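Local coordinates for geranyltranstransferase (Methylococcus capsulatus, PDB 3TS7), which probably makes farnesyl diphosphate, a fifteen-carbon isoprenoid precursor, by head-to-tail prenyl transfer that depends on magnesium, at residues B[21-26]-B[75-80]; B[125-130]-B[149-154]. All coordinates share one frame; numbering follows the deposited sequence.

How the contacts relate
Contact 1 (21-26 with 75-80) closes before contact 2 (125-130 with 149-154) opens, and their centres lie about 13 Å apart in an all-helical chain. Helix 73-90 connects them: one flank takes helix 5-27 in contact 1, while V79 and A78 turn to contact 2. V79 CG1 packs on L151 CD1 at 3.8 Å, and the A78 carbonyl O lies 3.5 Å from A127 CB. Helices 5-27, 73-90, 113-133 and 141-155 thus form one continuous packed region. Contact 1 lies near a bound phosphate ion, whereas contact 2 borders the second subunit, so the bundle spans from the neighbourhood of that phosphate, which may mark a pocket, to the dimer interface.

Contact 1. Residues B[21-26]-B[75-80]; sequences ERALDA and PACAVE
Sulfur SG of C77 presses against the backbone between A23 and L24, 3.5 Å from A23 C and 3.6 Å from A23 CB. C77 holds SG beside its own backbone N (chi1 -68°), aiming the sulfur at helix 5-27. On that helix, L24 meets the cysteine with its CD2 branch, 3.8 Å from both C77 CA and C77 SG. The branch also meets E80 CB at 4.1 Å, while CD1 approaches E80 CG, so the leucine fork crosses the glutamate's aliphatic part at roughly a right angle. With CG anti to the backbone N (chi1 -172°) and a bend at chi2, E80 gives its methylenes to L24 and its carboxylate to R52. R52 salt-bridges both E80 OE1 and E21 OE2, tying the carboxylates of the two helices together while L24 packs against it. Trimming L24 to an alanine would probably open a gap beside C77 and strip the E80 methylenes of the leucine packed against them. The axes, 9.6 Å apart, cross steeply at -76° within the all-alpha isoprenoid synthase fold; a phosphate ion, possibly from crystallisation, lies about 4 Å from the E80 side chain. R52 belongs to a GGKRxRP-like motif that in relatives helps bind isopentenyl diphosphate.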
loop_
_atom_site.group_PDB
_atom_site.type_symbol
_atom_site.label_atom_id
_atom_site.label_comp_id
_atom_site.label_asym_id
_atom_site.label_seq_id
_atom_site.Cartn_x
_atom_site.Cartn_y
_atom_site.Cartn_z
ATOM N N GLU B 21 1.695 19.796 7.549
ATOM C CA GLU B 21 1.787 19.229 8.890
ATOM C C GLU B 21 0.395 19.033 9.495
ATOM O O GLU B 21 0.123 17.991 10.103
ATOM C CB GLU B 21 2.618 20.121 9.814
ATOM C CG GLU B 21 2.887 19.540 11.213
ATOM C CD GLU B 21 3.912 18.412 11.217
ATOM O OE1 GLU B 21 3.932 17.639 12.196
ATOM O OE2 GLU B 21 4.708 18.295 10.257
ATOM N N ARG B 22 -0.468 20.031 9.309
ATOM C CA ARG B 22 -1.858 19.995 9.773
ATOM C C ARG B 22 -2.709 19.037 8.951
ATOM O O ARG B 22 -3.632 18.400 9.475
ATOM C CB ARG B 22 -2.480 21.389 9.721
ATOM C CG ARG B 22 -1.888 22.411 10.722
ATOM C CD ARG B 22 -2.727 23.690 10.789
ATOM N NE ARG B 22 -3.281 24.065 9.482
ATOM C CZ ARG B 22 -2.727 24.927 8.623
ATOM N NH1 ARG B 22 -1.583 25.541 8.915
ATOM N NH2 ARG B 22 -3.327 25.180 7.457
ATOM N N ALA B 23 -2.396 18.927 7.663
ATOM C CA ALA B 23 -3.184 18.084 6.776
ATOM C C ALA B 23 -2.893 16.601 7.035
ATOM O O ALA B 23 -3.818 15.769 6.993
ATOM C CB ALA B 23 -2.979 18.469 5.311
ATOM N N LEU B 24 -1.630 16.291 7.355
ATOM C CA LEU B 24 -1.227 14.928 7.734
ATOM C C LEU B 24 -1.849 14.507 9.075
ATOM O O LEU B 24 -2.367 13.396 9.194
ATOM C CB LEU B 24 0.303 14.778 7.791
ATOM C CG LEU B 24 1.069 14.948 6.470
ATOM C CD1 LEU B 24 2.521 15.347 6.727
ATOM C CD2 LEU B 24 0.995 13.719 5.603
ATOM N N ASP B 25 -1.780 15.401 10.063
ATOM C CA ASP B 25 -2.406 15.213 11.379
ATOM C C ASP B 25 -3.915 14.951 11.253
ATOM O O ASP B 25 -4.446 14.039 11.895
ATOM C CB ASP B 25 -2.149 16.436 12.272
ATOM C CG ASP B 25 -2.760 16.292 13.666
ATOM O OD1 ASP B 25 -2.757 15.175 14.221
ATOM O OD2 ASP B 25 -3.248 17.304 14.202
ATOM N N ALA B 26 -4.584 15.730 10.403
ATOM C CA ALA B 26 -6.007 15.556 10.142
ATOM C C ALA B 26 -6.350 14.216 9.476
ATOM O O ALA B 26 -7.472 13.731 9.622
ATOM C CB ALA B 26 -6.568 16.736 9.325
ATOM N N PRO B 75 -3.774 14.839 -2.163
ATOM C CA PRO B 75 -2.654 14.254 -2.919
ATOM C C PRO B 75 -1.283 14.499 -2.289
ATOM O O PRO B 75 -0.450 13.603 -2.336
ATOM C CB PRO B 75 -2.781 14.926 -4.280
ATOM C CG PRO B 75 -4.218 15.148 -4.416
ATOM C CD PRO B 75 -4.635 15.629 -3.060
ATOM N N ALA B 76 -1.069 15.656 -1.655
ATOM C CA ALA B 76 0.214 15.941 -0.991
ATOM C C ALA B 76 0.452 15.010 0.192
ATOM O O ALA B 76 1.555 14.496 0.357
ATOM C CB ALA B 76 0.332 17.406 -0.562
ATOM N N CYS B 77 -0.585 14.782 1.004
ATOM C CA CYS B 77 -0.494 13.825 2.107
ATOM C C CYS B 77 -0.288 12.395 1.635
ATOM O O CYS B 77 0.421 11.658 2.297
ATOM C CB CYS B 77 -1.762 13.852 2.966
ATOM S SG CYS B 77 -1.969 15.369 3.871
ATOM N N ALA B 78 -0.963 12.017 0.537
ATOM C CA ALA B 78 -0.889 10.671 -0.044
ATOM C C ALA B 78 0.531 10.338 -0.451
ATOM O O ALA B 78 1.022 9.254 -0.117
ATOM C CB ALA B 78 -1.823 10.524 -1.248
ATOM N N VAL B 79 1.201 11.261 -1.157
ATOM C CA VAL B 79 2.596 10.987 -1.548
ATOM C C VAL B 79 3.529 10.975 -0.359
ATOM O O VAL B 79 4.478 10.208 -0.346
ATOM C CB VAL B 79 3.169 11.916 -2.677
ATOM C CG1 VAL B 79 2.521 11.605 -3.997
ATOM C CG2 VAL B 79 3.041 13.402 -2.316
ATOM N N GLU B 80 3.252 11.804 0.648
ATOM C CA GLU B 80 4.084 11.838 1.845
ATOM C C GLU B 80 3.929 10.584 2.718
ATOM O O GLU B 80 4.917 10.127 3.317
ATOM C CB GLU B 80 3.819 13.102 2.674
ATOM C CG GLU B 80 4.767 13.321 3.848
ATOM C CD GLU B 80 6.205 13.642 3.432
ATOM O OE1 GLU B 80 7.028 13.972 4.311
ATOM O OE2 GLU B 80 6.529 13.567 2.234
#

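Contact 2. Residues B[125-130]-B[149-154]; sequences ALAFHV and ETLAKA
L151 and A152 meet A127 and F128 in a buried apolar seam between nearly antiparallel helices, whose axes run at 161° and come within 10.7 Å. Along 149-154, the first residue to touch is L151. Its CG stands anti to the backbone N (chi1 -167°), and the CD2 branch reaches across to A127 CB at 3.9 Å. The same methyl lies over one face of the F128 ring, 4.1 Å above the plane and displaced toward the rim, while L151 CB also reaches F128 CE2. A152 follows at the ring edge: F128 CZ is 3.6 Å from A152 CA, F128 CE2 is 3.8 Å from A152 CB, and the A152 backbone N lies in the ring plane. The phenyl is therefore bounded on a face by one residue and at its edge by the next. F128 chi1 of -74° sets CG beside its own N and carries the ring tip to the opposing helix. Around this seam, I82 of helix 73-90 touches A127 and L151, and L191 of helix 177-201 also packs on L151. Toward the dimer interface, F128 stacks with F128 of the second subunit, and H129 hydrogen-bonds E149 of that subunit.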
loop_
_atom_site.group_PDB
_atom_site.type_symbol
_atom_site.label_atom_id
_atom_site.label_comp_id
_atom_site.label_asym_id
_atom_site.label_seq_id
_atom_site.Cartn_x
_atom_site.Cartn_y
_atom_site.Cartn_z
ATOM N N ALA B 125 -1.662 1.683 2.817
ATOM C CA ALA B 125 -3.100 1.565 2.628
ATOM C C ALA B 125 -3.859 2.907 2.812
ATOM O O ALA B 125 -4.794 3.197 2.066
ATOM C CB ALA B 125 -3.663 0.483 3.556
ATOM N N LEU B 126 -3.444 3.682 3.803
ATOM C CA LEU B 126 -3.997 4.988 4.118
ATOM C C LEU B 126 -3.783 6.011 2.992
ATOM O O LEU B 126 -4.647 6.847 2.743
ATOM C CB LEU B 126 -3.308 5.513 5.363
ATOM C CG LEU B 126 -3.902 6.673 6.165
ATOM C CD1 LEU B 126 -5.317 6.364 6.694
ATOM C CD2 LEU B 126 -2.963 6.930 7.322
ATOM N N ALA B 127 -2.623 5.952 2.327
ATOM C CA ALA B 127 -2.381 6.798 1.170
ATOM C C ALA B 127 -3.464 6.601 0.132
ATOM O O ALA B 127 -4.015 7.578 -0.392
ATOM C CB ALA B 127 -1.011 6.531 0.564
ATOM N N PHE B 128 -3.788 5.340 -0.146
ATOM C CA PHE B 128 -4.773 5.028 -1.147
ATOM C C PHE B 128 -6.204 5.338 -0.662
ATOM O O PHE B 128 -7.077 5.657 -1.478
ATOM C CB PHE B 128 -4.646 3.562 -1.542
ATOM C CG PHE B 128 -3.451 3.276 -2.394
ATOM C CD1 PHE B 128 -2.351 2.599 -1.871
ATOM C CD2 PHE B 128 -3.417 3.704 -3.722
ATOM C CE1 PHE B 128 -1.242 2.326 -2.669
ATOM C CE2 PHE B 128 -2.311 3.448 -4.522
ATOM C CZ PHE B 128 -1.224 2.757 -3.992
ATOM N N HIS B 129 -6.435 5.192 0.647
ATOM C CA HIS B 129 -7.723 5.588 1.277
ATOM C C HIS B 129 -7.956 7.093 1.120
ATOM O O HIS B 129 -9.072 7.512 0.749
ATOM C CB HIS B 129 -7.782 5.147 2.750
ATOM C CG HIS B 129 -8.831 5.839 3.575
ATOM N ND1 HIS B 129 -10.185 5.657 3.373
ATOM C CD2 HIS B 129 -8.718 6.689 4.629
ATOM C CE1 HIS B 129 -10.858 6.370 4.263
ATOM N NE2 HIS B 129 -9.992 7.015 5.027
ATOM N N VAL B 130 -6.901 7.884 1.345
ATOM C CA VAL B 130 -6.972 9.353 1.126
ATOM C C VAL B 130 -7.368 9.676 -0.327
ATOM O O VAL B 130 -8.337 10.407 -0.559
ATOM C CB VAL B 130 -5.676 10.094 1.576
ATOM C CG1 VAL B 130 -5.681 11.568 1.141
ATOM C CG2 VAL B 130 -5.531 10.043 3.068
ATOM N N GLU B 149 -4.078 5.310 -9.799
ATOM C CA GLU B 149 -3.203 4.562 -10.705
ATOM C C GLU B 149 -1.785 5.099 -10.709
ATOM O O GLU B 149 -0.830 4.317 -10.672
ATOM C CB GLU B 149 -3.778 4.490 -12.126
ATOM C CG GLU B 149 -2.803 3.934 -13.218
ATOM C CD GLU B 149 -2.143 2.575 -12.888
ATOM O OE1 GLU B 149 -2.573 1.856 -11.953
ATOM O OE2 GLU B 149 -1.159 2.223 -13.576
ATOM N N THR B 150 -1.660 6.429 -10.712
ATOM C CA THR B 150 -0.372 7.092 -10.660
ATOM C C THR B 150 0.395 6.673 -9.429
ATOM O O THR B 150 1.570 6.280 -9.524
ATOM C CB THR B 150 -0.536 8.630 -10.662
ATOM O OG1 THR B 150 -0.992 9.028 -11.950
ATOM C CG2 THR B 150 0.786 9.329 -10.333
ATOM N N LEU B 151 -0.265 6.728 -8.271
ATOM C CA LEU B 151 0.428 6.428 -7.021
ATOM C C LEU B 151 0.785 4.933 -6.939
ATOM O O LEU B 151 1.868 4.567 -6.456
ATOM C CB LEU B 151 -0.380 6.877 -5.795
ATOM C CG LEU B 151 0.397 6.881 -4.460
ATOM C CD1 LEU B 151 1.424 8.000 -4.373
ATOM C CD2 LEU B 151 -0.585 7.002 -3.290
ATOM N N ALA B 152 -0.099 4.082 -7.440
ATOM C CA ALA B 152 0.139 2.648 -7.374
ATOM C C ALA B 152 1.312 2.258 -8.275
ATOM O O ALA B 152 2.153 1.490 -7.858
ATOM C CB ALA B 152 -1.094 1.886 -7.751
ATOM N N LYS B 153 1.387 2.832 -9.482
ATOM C CA LYS B 153 2.460 2.514 -10.425
ATOM C C LYS B 153 3.799 3.048 -9.922
ATOM O O LYS B 153 4.827 2.352 -10.012
ATOM C CB LYS B 153 2.129 3.038 -11.826
ATOM C CG LYS B 153 2.859 2.334 -12.985
ATOM C CD LYS B 153 3.009 3.278 -14.179
ATOM C CE LYS B 153 3.010 2.551 -15.530
ATOM N NZ LYS B 153 1.720 2.681 -16.294
ATOM N N ALA B 154 3.781 4.249 -9.345
ATOM C CA ALA B 154 4.981 4.843 -8.766
ATOM C C ALA B 154 5.506 4.162 -7.503
ATOM O O ALA B 154 6.712 4.189 -7.237
ATOM C CB ALA B 154 4.784 6.343 -8.510
#